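Local coordinates for protein putative glucoamylase (Bacteroides uniformis, PDB 4GL3) that is a putative glucoamylase, a predicted glycoside hydrolase of the six-hairpin clan that probably cleaves glycosidic bonds in carbohydrate chains, at residues E10-D15 and F347-G352; M19-K24 and R354-Y359; W164-Q169 and N182-N187; D172-H177 and H197-L202. All coordinates share one frame; numbering follows the deposited sequence.

How the interactions relate
The four contacts form two touching pairs on opposite sides of the chain's centre, the centres of one pair about 34 to 48 Å from those of the other. Interactions 1 and 2 lie about 11 Å apart between centres and share the N-terminal region: the loop 10-15 and helix 15-27 meet helix 337-349, helix 352-355 and strand 356-357, with Tyr348 and Leu13 of the first packed on Leu21 of the second. Interactions 3 and 4, likewise about 11 Å apart, interleave along the chain from the loop after helix 146-161 into helix 197-205. Both are nested within the long loops closed by interactions 1 and 2, whose segments also alternate. The first pair thus joins regions distant in sequence, the second neighbouring parts within about 40 residues.

Interaction 1: E10-D15 and F347-G352; sequences EKQLSD and FYEELG
Gln12 and Glu349 mark the closest backbone approach, CA to CA 8.3 Å, where the irregular segment 10-15 passes the C-terminal part of helix 337-349, so side chains and a water span the gap. Gln12 donates from NE2 to Glu349 OE1 at 2.8 Å with an N-H...O angle of 161°. The acceptor lies almost in the amide plane and offers its syn lone pair, on the side of the other carboxylate oxygen, while amide and carboxylate planes are turned 52° apart. Glu349 is extended beyond CG, and with CG anti to the carbonyl carbon (chi1 -65°) it carries both oxygens out to the N-terminal chain. A water takes up the second oxygen: it accepts from Leu13 N at 2.7 Å and donates to Glu349 OE2 at 2.5 Å. The same OE2 forms a salt bridge with Arg345 of its own helix, which would be expected to stabilise the carboxylate as an anion. This surface contact ties the lead-in of helix 15-27, where Ser14 is the N-cap, to a helix more than 300 residues later. Arg345 reinforces the link by bonding Leu13 O and bridging to Asp15. Beside the polar contact, Leu13 CD1 meets the Tyr348 ring obliquely, 4.2 Å from CE2, and the two side chains cross at about a right angle. Both also rest on Leu21 of helix 15-27.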
# COMPACT_ATOMS: atom_id res chain seq x y z
N GLU A 10 -0.62 32.41 11.21
CA GLU A 10 0.08 32.09 9.93
C GLU A 10 -0.92 32.05 8.77
O GLU A 10 -1.95 31.39 8.91
CB GLU A 10 0.76 30.72 10.01
CG GLU A 10 1.75 30.53 11.15
CD GLU A 10 1.96 29.05 11.45
OE1 GLU A 10 0.98 28.37 11.83
OE2 GLU A 10 3.10 28.54 11.31
N LYS A 11 -0.64 32.71 7.64
CA LYS A 11 -1.56 32.67 6.48
C LYS A 11 -1.78 31.20 6.05
O LYS A 11 -0.93 30.32 6.24
CB LYS A 11 -1.13 33.61 5.30
CG LYS A 11 -0.25 33.03 4.17
CD LYS A 11 -0.15 33.95 2.95
N GLN A 12 -2.96 30.92 5.51
CA GLN A 12 -3.27 29.57 5.05
C GLN A 12 -2.40 29.20 3.87
O GLN A 12 -2.10 30.04 3.02
CB GLN A 12 -4.73 29.49 4.67
CG GLN A 12 -5.67 29.48 5.86
CD GLN A 12 -7.08 29.17 5.42
OE1 GLN A 12 -7.67 29.95 4.69
NE2 GLN A 12 -7.60 28.01 5.81
N LEU A 13 -1.97 27.94 3.82
CA LEU A 13 -1.30 27.42 2.65
C LEU A 13 -2.37 27.15 1.54
O LEU A 13 -3.50 26.73 1.83
CB LEU A 13 -0.54 26.12 3.02
CG LEU A 13 0.55 26.17 4.12
CD1 LEU A 13 1.12 24.77 4.33
CD2 LEU A 13 1.65 27.17 3.79
N SER A 14 -2.01 27.40 0.29
CA SER A 14 -2.82 26.89 -0.82
C SER A 14 -2.86 25.38 -0.80
O SER A 14 -2.07 24.70 -0.11
CB SER A 14 -2.25 27.35 -2.16
OG SER A 14 -1.05 26.66 -2.43
N ASP A 15 -3.79 24.80 -1.55
CA ASP A 15 -3.86 23.34 -1.57
C ASP A 15 -2.55 22.76 -2.09
O ASP A 15 -2.07 21.76 -1.57
CB ASP A 15 -5.06 22.85 -2.38
CG ASP A 15 -6.38 23.00 -1.63
OD1 ASP A 15 -6.42 23.13 -0.39
OD2 ASP A 15 -7.42 22.96 -2.30
N PHE A 347 -6.74 18.52 9.69
CA PHE A 347 -5.72 17.81 10.43
C PHE A 347 -4.51 18.70 10.65
O PHE A 347 -3.90 18.66 11.72
CB PHE A 347 -5.25 16.53 9.71
CG PHE A 347 -6.31 15.47 9.53
CD1 PHE A 347 -7.41 15.39 10.35
CD2 PHE A 347 -6.17 14.54 8.52
CE1 PHE A 347 -8.36 14.39 10.16
CE2 PHE A 347 -7.09 13.54 8.32
CZ PHE A 347 -8.20 13.46 9.15
N TYR A 348 -4.15 19.50 9.64
CA TYR A 348 -2.99 20.37 9.74
C TYR A 348 -3.30 21.64 10.53
O TYR A 348 -2.58 21.98 11.47
CB TYR A 348 -2.49 20.77 8.35
CG TYR A 348 -1.24 21.61 8.39
CD1 TYR A 348 0.00 21.03 8.68
CD2 TYR A 348 -1.28 22.94 8.12
CE1 TYR A 348 1.14 21.81 8.73
CE2 TYR A 348 -0.14 23.71 8.17
CZ TYR A 348 1.05 23.13 8.48
OH TYR A 348 2.17 23.88 8.54
N GLU A 349 -4.36 22.36 10.15
CA GLU A 349 -4.59 23.66 10.72
C GLU A 349 -5.22 23.55 12.11
O GLU A 349 -4.86 24.31 12.97
CB GLU A 349 -5.45 24.57 9.79
CG GLU A 349 -4.75 24.92 8.48
CD GLU A 349 -5.52 25.81 7.51
OE1 GLU A 349 -6.68 26.18 7.76
OE2 GLU A 349 -4.93 26.16 6.46
N GLU A 350 -6.14 22.63 12.33
CA GLU A 350 -6.85 22.59 13.60
C GLU A 350 -6.21 21.60 14.56
O GLU A 350 -6.07 21.88 15.72
CB GLU A 350 -8.34 22.24 13.41
CG GLU A 350 -9.16 23.21 12.57
CD GLU A 350 -9.02 24.63 13.07
OE1 GLU A 350 -9.14 24.83 14.30
OE2 GLU A 350 -8.75 25.55 12.25
N LEU A 351 -5.85 20.42 14.09
CA LEU A 351 -5.23 19.42 14.98
C LEU A 351 -3.71 19.43 14.97
O LEU A 351 -3.12 18.67 15.69
CB LEU A 351 -5.72 18.00 14.67
CG LEU A 351 -7.23 17.76 14.73
CD1 LEU A 351 -7.52 16.28 14.41
CD2 LEU A 351 -7.80 18.22 16.08
N GLY A 352 -3.08 20.31 14.19
CA GLY A 352 -1.63 20.16 13.93
C GLY A 352 -0.71 20.24 15.14
O GLY A 352 0.33 19.57 15.19
O HOH W 1 -2.46 26.24 5.90

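Interaction 2: M19-K24 and R354-Y359; sequences MTLVQK and RLWGEY
Trp356 reaches from the end of helix 352-355 to helix 15-27, where Leu21 and Val22 receive it. It is the first residue after its helix to leave helical backbone angles, and its CB points toward the N-terminal helix. CG stands anti to the backbone N (chi1 176°), which extends the indole toward Leu21 and Val22. CB and the five-membered ring serve as the stem; the touching is done by the far rim of the six-membered ring. There Trp356 CZ2 comes first, 3.9 Å from Leu21 CG and 4.1 Å from Leu21 CD2, with the leucine branch neither squarely over the face nor at the edge. At the tip, Trp356 CH2 meets helix backbone: Leu21 O at 4.0 Å lies in the ring plane at the edge, and Val22 CA, at 4.1 Å, is also near that plane. Round the corner, Trp356 CZ3 has Val22 CG2 at 4.2 Å. The ring therefore enters the helix surface edge first, between two consecutive residues.

Other residues also hold the ring. Phe361, on the strand paired antiparallel with 356-357, and Tyr348 of helix 337-349 each meet the Trp356 ring edge-to-face, while Val22 also touches Ile384 and Ile388 of helix 378-393. Gly357 O accepts from Gln25 NE2, adding a polar tie to the same helix nearby. Between the two segments themselves the contact is apolar packing, without a hydrogen bond, so the position of the indole probably rests mainly on shape and on its aromatic neighbours.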
# COMPACT_ATOMS: atom_id res chain seq x y z
N MSE A 19 -0.23 20.21 0.08
CA MSE A 19 0.09 18.88 -0.42
C MSE A 19 1.57 18.66 -0.45
O MSE A 19 2.03 17.62 -0.03
CB MSE A 19 -0.50 18.64 -1.81
CG MSE A 19 -2.01 18.43 -1.77
SE MSE A 19 -2.79 17.86 -3.46
CE MSE A 19 -2.76 19.57 -4.38
N THR A 20 2.31 19.65 -0.94
CA THR A 20 3.75 19.57 -1.05
C THR A 20 4.39 19.45 0.33
O THR A 20 5.26 18.62 0.52
CB THR A 20 4.32 20.78 -1.79
OG1 THR A 20 3.81 20.77 -3.12
CG2 THR A 20 5.89 20.74 -1.79
N LEU A 21 3.92 20.24 1.30
CA LEU A 21 4.45 20.11 2.67
C LEU A 21 4.16 18.71 3.24
O LEU A 21 5.05 18.09 3.84
CB LEU A 21 3.90 21.20 3.60
CG LEU A 21 4.38 21.14 5.06
CD1 LEU A 21 5.88 21.37 5.12
CD2 LEU A 21 3.66 22.20 5.92
N VAL A 22 2.96 18.19 3.03
CA VAL A 22 2.62 16.86 3.56
C VAL A 22 3.54 15.79 2.94
O VAL A 22 4.11 14.94 3.63
CB VAL A 22 1.11 16.56 3.37
CG1 VAL A 22 0.78 15.08 3.65
CG2 VAL A 22 0.31 17.51 4.26
N GLN A 23 3.74 15.88 1.63
CA GLN A 23 4.62 14.93 0.95
C GLN A 23 6.07 15.05 1.43
O GLN A 23 6.75 14.05 1.66
CB GLN A 23 4.56 15.17 -0.56
CG GLN A 23 3.24 14.80 -1.22
CD GLN A 23 3.34 14.96 -2.73
OE1 GLN A 23 3.41 16.10 -3.21
NE2 GLN A 23 3.39 13.83 -3.48
N LYS A 24 6.55 16.28 1.55
CA LYS A 24 7.94 16.53 1.95
C LYS A 24 8.22 16.08 3.39
O LYS A 24 9.25 15.50 3.65
CB LYS A 24 8.25 18.00 1.83
CG LYS A 24 9.72 18.44 2.01
CD LYS A 24 9.77 19.97 1.80
CE LYS A 24 11.14 20.59 1.94
NZ LYS A 24 12.06 20.06 0.91
N ARG A 354 -1.08 18.91 17.89
CA ARG A 354 -0.99 17.59 18.54
C ARG A 354 -0.81 16.44 17.57
O ARG A 354 -0.32 15.37 17.95
CB ARG A 354 -2.19 17.37 19.46
CG ARG A 354 -2.16 18.32 20.65
CD ARG A 354 -3.19 17.98 21.70
NE ARG A 354 -2.95 16.68 22.31
CZ ARG A 354 -3.74 16.16 23.23
NH1 ARG A 354 -4.79 16.85 23.63
NH2 ARG A 354 -3.49 14.97 23.75
N LEU A 355 -1.15 16.64 16.30
CA LEU A 355 -1.09 15.55 15.29
C LEU A 355 0.09 15.64 14.31
O LEU A 355 0.48 14.66 13.70
CB LEU A 355 -2.39 15.56 14.49
CG LEU A 355 -2.71 14.45 13.48
CD1 LEU A 355 -2.70 13.10 14.17
CD2 LEU A 355 -4.09 14.74 12.87
N TRP A 356 0.64 16.84 14.11
CA TRP A 356 1.68 17.04 13.08
C TRP A 356 3.02 17.00 13.78
O TRP A 356 3.18 17.64 14.78
CB TRP A 356 1.50 18.42 12.43
CG TRP A 356 2.55 18.81 11.42
CD1 TRP A 356 3.59 19.66 11.62
CD2 TRP A 356 2.64 18.37 10.06
NE1 TRP A 356 4.33 19.77 10.46
CE2 TRP A 356 3.76 18.99 9.49
CE3 TRP A 356 1.85 17.53 9.27
CZ2 TRP A 356 4.13 18.80 8.16
CZ3 TRP A 356 2.21 17.33 7.95
CH2 TRP A 356 3.34 17.97 7.40
N GLY A 357 4.00 16.30 13.24
CA GLY A 357 5.33 16.30 13.87
C GLY A 357 6.39 15.97 12.85
O GLY A 357 6.21 16.21 11.64
N GLU A 358 7.48 15.39 13.32
CA GLU A 358 8.68 15.21 12.53
C GLU A 358 8.49 14.50 11.19
O GLU A 358 9.10 14.89 10.21
CB GLU A 358 9.71 14.46 13.37
CG GLU A 358 11.00 14.12 12.63
CD GLU A 358 11.93 15.30 12.39
OE1 GLU A 358 11.70 16.42 12.93
OE2 GLU A 358 12.92 15.07 11.65
N TYR A 359 7.64 13.48 11.14
CA TYR A 359 7.48 12.65 9.93
C TYR A 359 6.09 12.82 9.31
O TYR A 359 5.57 11.92 8.64
CB TYR A 359 7.75 11.16 10.24
CG TYR A 359 9.15 10.90 10.75
CD1 TYR A 359 10.24 11.15 9.96
CD2 TYR A 359 9.38 10.42 12.05
CE1 TYR A 359 11.53 10.95 10.41
CE2 TYR A 359 10.66 10.21 12.51
CZ TYR A 359 11.73 10.48 11.67
OH TYR A 359 13.02 10.30 12.08

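Interaction 3: W164-Q169 and N182-N187; sequences WNFFTQ and NGWAMN
Stacking dominates the meeting of Gln169 and Trp184. The glutamine amide lies flat on the indole, the two planes only 5° apart, with Gln169 CD 3.4 Å from Trp184 CD2 and offset toward the rim of the ring. Gln169 OE1 sits by the five-membered ring, 3.4 Å from Trp184 CG, whereas NE2 lies nearer CE3 of the benzo ring. Gln169 and Trp184 run past one another in opposite directions, and the extended glutamine chain covers the indole along its length. A CH-pi contact completes this layer: Gln169 CG stands 3.5 Å from the centroid of the Trp184 six-membered ring and 5° off its normal.

Aromatic and apolar packing comes from the 3-10 segment 164-168. Phe166 CE2 approaches Trp184 CH2 to 3.6 Å, the ring planes at 37° in an oblique pair. Phe167 CD2 touches Trp184 CZ3 more loosely, at 4.3 Å. Trp178, on strand 177-178, which lies between the two segments in the chain, meets both Phe166 and Trp184, so the rings form a cluster where the loops flanking that strand come together.

Water supplies the polar link, accepting from Gln169 NE2 at 2.9 Å and donating to Asn187 OD1. Trp184 itself is presented by two overlapping beta turns, type II' from Asn182 to Ala185 and type I from Trp184 to Asn187. Since NE2 donates a hydrogen bond to the water while the amide plane rests on the indole, the polar end can stay hydrated without giving up its stack, and the bond probably limits rotation of the amide.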
# COMPACT_ATOMS: atom_id res chain seq x y z
N TRP A 164 5.51 -17.08 -8.12
CA TRP A 164 4.09 -16.91 -7.76
C TRP A 164 3.33 -18.25 -7.74
O TRP A 164 2.59 -18.55 -6.79
CB TRP A 164 3.40 -15.90 -8.71
CG TRP A 164 4.15 -14.60 -8.74
CD1 TRP A 164 5.00 -14.18 -9.69
CD2 TRP A 164 4.12 -13.58 -7.74
NE1 TRP A 164 5.56 -12.97 -9.34
CE2 TRP A 164 5.02 -12.57 -8.14
CE3 TRP A 164 3.44 -13.44 -6.51
CZ2 TRP A 164 5.27 -11.43 -7.37
CZ3 TRP A 164 3.69 -12.32 -5.73
CH2 TRP A 164 4.61 -11.32 -6.15
N ASN A 165 3.53 -19.05 -8.78
CA ASN A 165 2.70 -20.25 -8.91
C ASN A 165 2.98 -21.31 -7.86
O ASN A 165 2.10 -22.12 -7.57
CB ASN A 165 2.74 -20.88 -10.31
CG ASN A 165 1.58 -21.83 -10.52
OD1 ASN A 165 0.42 -21.45 -10.37
ND2 ASN A 165 1.88 -23.10 -10.87
N PHE A 166 4.18 -21.29 -7.26
CA PHE A 166 4.47 -22.17 -6.12
C PHE A 166 3.42 -22.00 -5.01
O PHE A 166 3.07 -22.96 -4.34
CB PHE A 166 5.87 -21.86 -5.58
CG PHE A 166 6.25 -22.64 -4.35
CD1 PHE A 166 6.62 -23.99 -4.44
CD2 PHE A 166 6.16 -22.06 -3.10
CE1 PHE A 166 6.97 -24.69 -3.31
CE2 PHE A 166 6.48 -22.78 -1.96
CZ PHE A 166 6.91 -24.08 -2.10
N PHE A 167 2.93 -20.76 -4.81
CA PHE A 167 2.05 -20.42 -3.73
C PHE A 167 0.60 -20.81 -3.96
O PHE A 167 -0.27 -20.55 -3.09
CB PHE A 167 2.23 -18.94 -3.30
CG PHE A 167 3.59 -18.68 -2.75
CD1 PHE A 167 4.68 -18.43 -3.59
CD2 PHE A 167 3.83 -18.82 -1.40
CE1 PHE A 167 5.96 -18.29 -3.06
CE2 PHE A 167 5.06 -18.61 -0.87
CZ PHE A 167 6.14 -18.35 -1.71
N THR A 168 0.32 -21.42 -5.11
CA THR A 168 -0.96 -22.02 -5.33
C THR A 168 -1.11 -23.45 -4.74
O THR A 168 -2.25 -23.97 -4.68
CB THR A 168 -1.34 -22.10 -6.82
OG1 THR A 168 -0.50 -23.02 -7.50
CG2 THR A 168 -1.34 -20.73 -7.50
N GLN A 169 0.01 -24.09 -4.35
CA GLN A 169 -0.00 -25.55 -4.06
C GLN A 169 -0.69 -26.37 -5.17
O GLN A 169 -1.26 -27.40 -4.90
CB GLN A 169 -0.76 -25.83 -2.74
CG GLN A 169 -0.24 -25.02 -1.53
CD GLN A 169 -0.78 -25.53 -0.20
OE1 GLN A 169 -0.58 -26.68 0.15
NE2 GLN A 169 -1.48 -24.68 0.54
N ASN A 182 7.43 -24.58 8.94
CA ASN A 182 6.01 -24.88 9.19
C ASN A 182 5.23 -25.16 7.92
O ASN A 182 4.01 -25.28 7.96
CB ASN A 182 5.42 -23.65 9.90
CG ASN A 182 6.11 -23.39 11.22
OD1 ASN A 182 6.03 -24.21 12.14
ND2 ASN A 182 6.82 -22.30 11.31
N GLY A 183 5.93 -25.23 6.78
CA GLY A 183 5.30 -25.53 5.51
C GLY A 183 4.10 -24.63 5.25
O GLY A 183 4.20 -23.41 5.34
N TRP A 184 2.96 -25.26 4.97
CA TRP A 184 1.70 -24.56 4.68
C TRP A 184 0.80 -24.37 5.88
O TRP A 184 -0.42 -24.12 5.73
CB TRP A 184 0.93 -25.34 3.57
CG TRP A 184 1.77 -25.51 2.31
CD1 TRP A 184 2.40 -26.65 1.89
CD2 TRP A 184 2.07 -24.51 1.35
NE1 TRP A 184 3.11 -26.41 0.73
CE2 TRP A 184 2.92 -25.11 0.37
CE3 TRP A 184 1.75 -23.17 1.22
CZ2 TRP A 184 3.40 -24.42 -0.72
CZ3 TRP A 184 2.21 -22.48 0.13
CH2 TRP A 184 3.05 -23.10 -0.82
N ALA A 185 1.34 -24.48 7.09
CA ALA A 185 0.50 -24.46 8.30
C ALA A 185 -0.30 -23.13 8.49
O ALA A 185 -1.34 -23.15 9.10
CB ALA A 185 1.31 -24.73 9.56
N MSE A 186 0.17 -22.00 8.00
CA MSE A 186 -0.57 -20.73 8.13
C MSE A 186 -1.91 -20.88 7.36
O MSE A 186 -2.94 -20.34 7.76
CB MSE A 186 0.25 -19.51 7.63
CG MSE A 186 1.41 -19.00 8.56
SE MSE A 186 0.80 -18.47 10.34
CE MSE A 186 0.03 -16.70 9.71
N ASN A 187 -1.87 -21.61 6.26
CA ASN A 187 -3.09 -22.03 5.57
C ASN A 187 -4.09 -20.87 5.37
O ASN A 187 -5.28 -21.02 5.64
CB ASN A 187 -3.78 -23.19 6.35
CG ASN A 187 -4.87 -23.84 5.54
OD1 ASN A 187 -4.79 -23.86 4.32
ND2 ASN A 187 -5.90 -24.34 6.19
O HOH W 2 -2.89 -25.43 2.94

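Interaction 4: D172-H177 and H197-L202; sequences DVMYWH and HIVYIL
One face of the Tyr200 ring carries the selenium of Met174, a selenomethionine, which stands 3.8 Å from the ring centroid and 16° off the normal. This Met-aromatic contact is displaced toward the rim, where Met174 SE lies 3.6 Å from Tyr200 CD2. The Tyr200 ring also meets the Trp220 ring obliquely. Further along the tyrosine, Met174 CG lies 3.7 Å from Tyr200 CE2, and CB approaches the phenol end, so the chain runs over the ring in the direction opposite to that of the tyrosine. Its bend at chi3 (85°) turns the terminal methyl off the ring and onto the helix, where Met174 CE meets Val199 CG1 at 3.8 Å.

At the phenol tip, Tyr200 OH accepts from Met174 N at 3.0 Å, with an N-H...O angle of 157°. The same hydroxyl is hydrogen-bonded to Ile190 O, so this buried oxygen is held by two backbone groups belonging to separate parts of the chain. Val173 CG2 packs beside it, 3.5 Å from Tyr200 OH. Bonding at the tip and selenium over the face together probably restrict the rotation of the ring.

All four touching residues are buried. Segment 172-177 runs in irregular form into strand 177-178, with Met174 also backbone-bonded to Ile190, and is laid against helix 197-205. Helix 213-220 flanks the site, its Val215 touching both Met174 and Tyr200, while Val199 packs on Ile124 and Ala128 of helix 124-140; the contact thus seats the loop between these helices.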
# COMPACT_ATOMS: atom_id res chain seq x y z
N ASP A 172 -6.56 -23.85 -7.32
CA ASP A 172 -7.12 -22.65 -7.92
C ASP A 172 -7.32 -21.51 -6.90
O ASP A 172 -8.41 -20.93 -6.80
CB ASP A 172 -8.45 -23.01 -8.61
CG ASP A 172 -8.24 -23.80 -9.90
OD1 ASP A 172 -7.30 -23.48 -10.65
OD2 ASP A 172 -9.04 -24.73 -10.16
N VAL A 173 -6.26 -21.14 -6.20
CA VAL A 173 -6.27 -20.03 -5.25
C VAL A 173 -4.79 -19.85 -4.88
O VAL A 173 -3.94 -20.72 -5.14
CB VAL A 173 -7.10 -20.41 -3.99
CG1 VAL A 173 -6.42 -21.53 -3.22
CG2 VAL A 173 -7.36 -19.23 -3.07
N MSE A 174 -4.48 -18.71 -4.30
CA MSE A 174 -3.10 -18.41 -3.83
C MSE A 174 -3.11 -18.31 -2.31
O MSE A 174 -4.12 -17.92 -1.73
CB MSE A 174 -2.53 -17.11 -4.44
CG MSE A 174 -2.40 -17.17 -5.95
SE MSE A 174 -1.90 -15.45 -6.71
CE MSE A 174 0.03 -15.64 -6.47
N TYR A 175 -2.00 -18.77 -1.70
CA TYR A 175 -1.80 -18.79 -0.28
C TYR A 175 -0.83 -17.66 0.08
O TYR A 175 0.12 -17.38 -0.65
CB TYR A 175 -1.26 -20.18 0.19
CG TYR A 175 -2.35 -21.22 0.15
CD1 TYR A 175 -2.67 -21.88 -1.06
CD2 TYR A 175 -3.11 -21.51 1.28
CE1 TYR A 175 -3.69 -22.81 -1.12
CE2 TYR A 175 -4.16 -22.42 1.23
CZ TYR A 175 -4.45 -23.08 0.04
OH TYR A 175 -5.50 -23.96 -0.02
N TRP A 176 -1.08 -17.08 1.26
CA TRP A 176 -0.42 -15.88 1.76
C TRP A 176 1.04 -16.16 2.18
O TRP A 176 1.90 -15.33 1.93
CB TRP A 176 -1.23 -15.29 2.93
CG TRP A 176 -0.94 -13.87 3.37
CD1 TRP A 176 0.28 -13.32 3.75
CD2 TRP A 176 -1.90 -12.84 3.52
NE1 TRP A 176 0.11 -12.02 4.11
CE2 TRP A 176 -1.22 -11.69 3.97
CE3 TRP A 176 -3.27 -12.79 3.34
CZ2 TRP A 176 -1.86 -10.47 4.20
CZ3 TRP A 176 -3.94 -11.57 3.59
CH2 TRP A 176 -3.22 -10.43 4.01
N HIS A 177 1.31 -17.33 2.79
CA HIS A 177 2.57 -17.63 3.43
C HIS A 177 3.09 -19.01 2.99
O HIS A 177 2.35 -19.89 2.51
CB HIS A 177 2.45 -17.68 4.95
CG HIS A 177 1.60 -16.61 5.56
ND1 HIS A 177 0.23 -16.76 5.71
CD2 HIS A 177 1.93 -15.44 6.17
CE1 HIS A 177 -0.24 -15.69 6.35
NE2 HIS A 177 0.78 -14.87 6.63
N HIS A 197 -5.35 -7.56 -4.04
CA HIS A 197 -5.65 -7.76 -5.47
C HIS A 197 -4.38 -7.94 -6.33
O HIS A 197 -4.31 -8.80 -7.27
CB HIS A 197 -6.49 -6.56 -5.96
CG HIS A 197 -7.24 -6.79 -7.23
ND1 HIS A 197 -7.89 -5.77 -7.89
CD2 HIS A 197 -7.47 -7.92 -7.96
CE1 HIS A 197 -8.49 -6.26 -8.96
NE2 HIS A 197 -8.27 -7.56 -9.01
N ILE A 198 -3.38 -7.13 -6.00
CA ILE A 198 -2.14 -7.04 -6.77
C ILE A 198 -1.36 -8.35 -6.77
O ILE A 198 -0.57 -8.61 -7.71
CB ILE A 198 -1.23 -5.87 -6.25
CG1 ILE A 198 -0.15 -5.51 -7.25
CG2 ILE A 198 -0.54 -6.21 -4.94
CD1 ILE A 198 -0.63 -4.68 -8.38
N VAL A 199 -1.55 -9.17 -5.74
CA VAL A 199 -0.91 -10.46 -5.72
C VAL A 199 -1.34 -11.33 -6.92
O VAL A 199 -0.50 -11.99 -7.53
CB VAL A 199 -1.19 -11.23 -4.39
CG1 VAL A 199 -0.42 -12.55 -4.37
CG2 VAL A 199 -0.82 -10.34 -3.19
N TYR A 200 -2.63 -11.32 -7.24
CA TYR A 200 -3.14 -12.09 -8.38
C TYR A 200 -2.74 -11.47 -9.71
O TYR A 200 -2.40 -12.21 -10.64
CB TYR A 200 -4.66 -12.24 -8.32
CG TYR A 200 -5.09 -13.26 -7.29
CD1 TYR A 200 -5.22 -12.92 -5.93
CD2 TYR A 200 -5.30 -14.59 -7.64
CE1 TYR A 200 -5.56 -13.88 -4.97
CE2 TYR A 200 -5.65 -15.55 -6.68
CZ TYR A 200 -5.77 -15.21 -5.36
OH TYR A 200 -6.14 -16.19 -4.41
N ILE A 201 -2.75 -10.13 -9.79
CA ILE A 201 -2.31 -9.45 -11.02
C ILE A 201 -0.83 -9.76 -11.31
O ILE A 201 -0.50 -10.09 -12.43
CB ILE A 201 -2.49 -7.90 -10.96
CG1 ILE A 201 -3.93 -7.47 -10.62
CG2 ILE A 201 -1.98 -7.22 -12.22
CD1 ILE A 201 -4.98 -8.19 -11.33
N LEU A 202 0.05 -9.65 -10.30
CA LEU A 202 1.47 -9.97 -10.51
C LEU A 202 1.65 -11.47 -10.83
O LEU A 202 2.42 -11.85 -11.73
CB LEU A 202 2.33 -9.57 -9.31
CG LEU A 202 2.44 -8.04 -9.02
CD1 LEU A 202 3.20 -7.73 -7.74
CD2 LEU A 202 3.06 -7.35 -10.21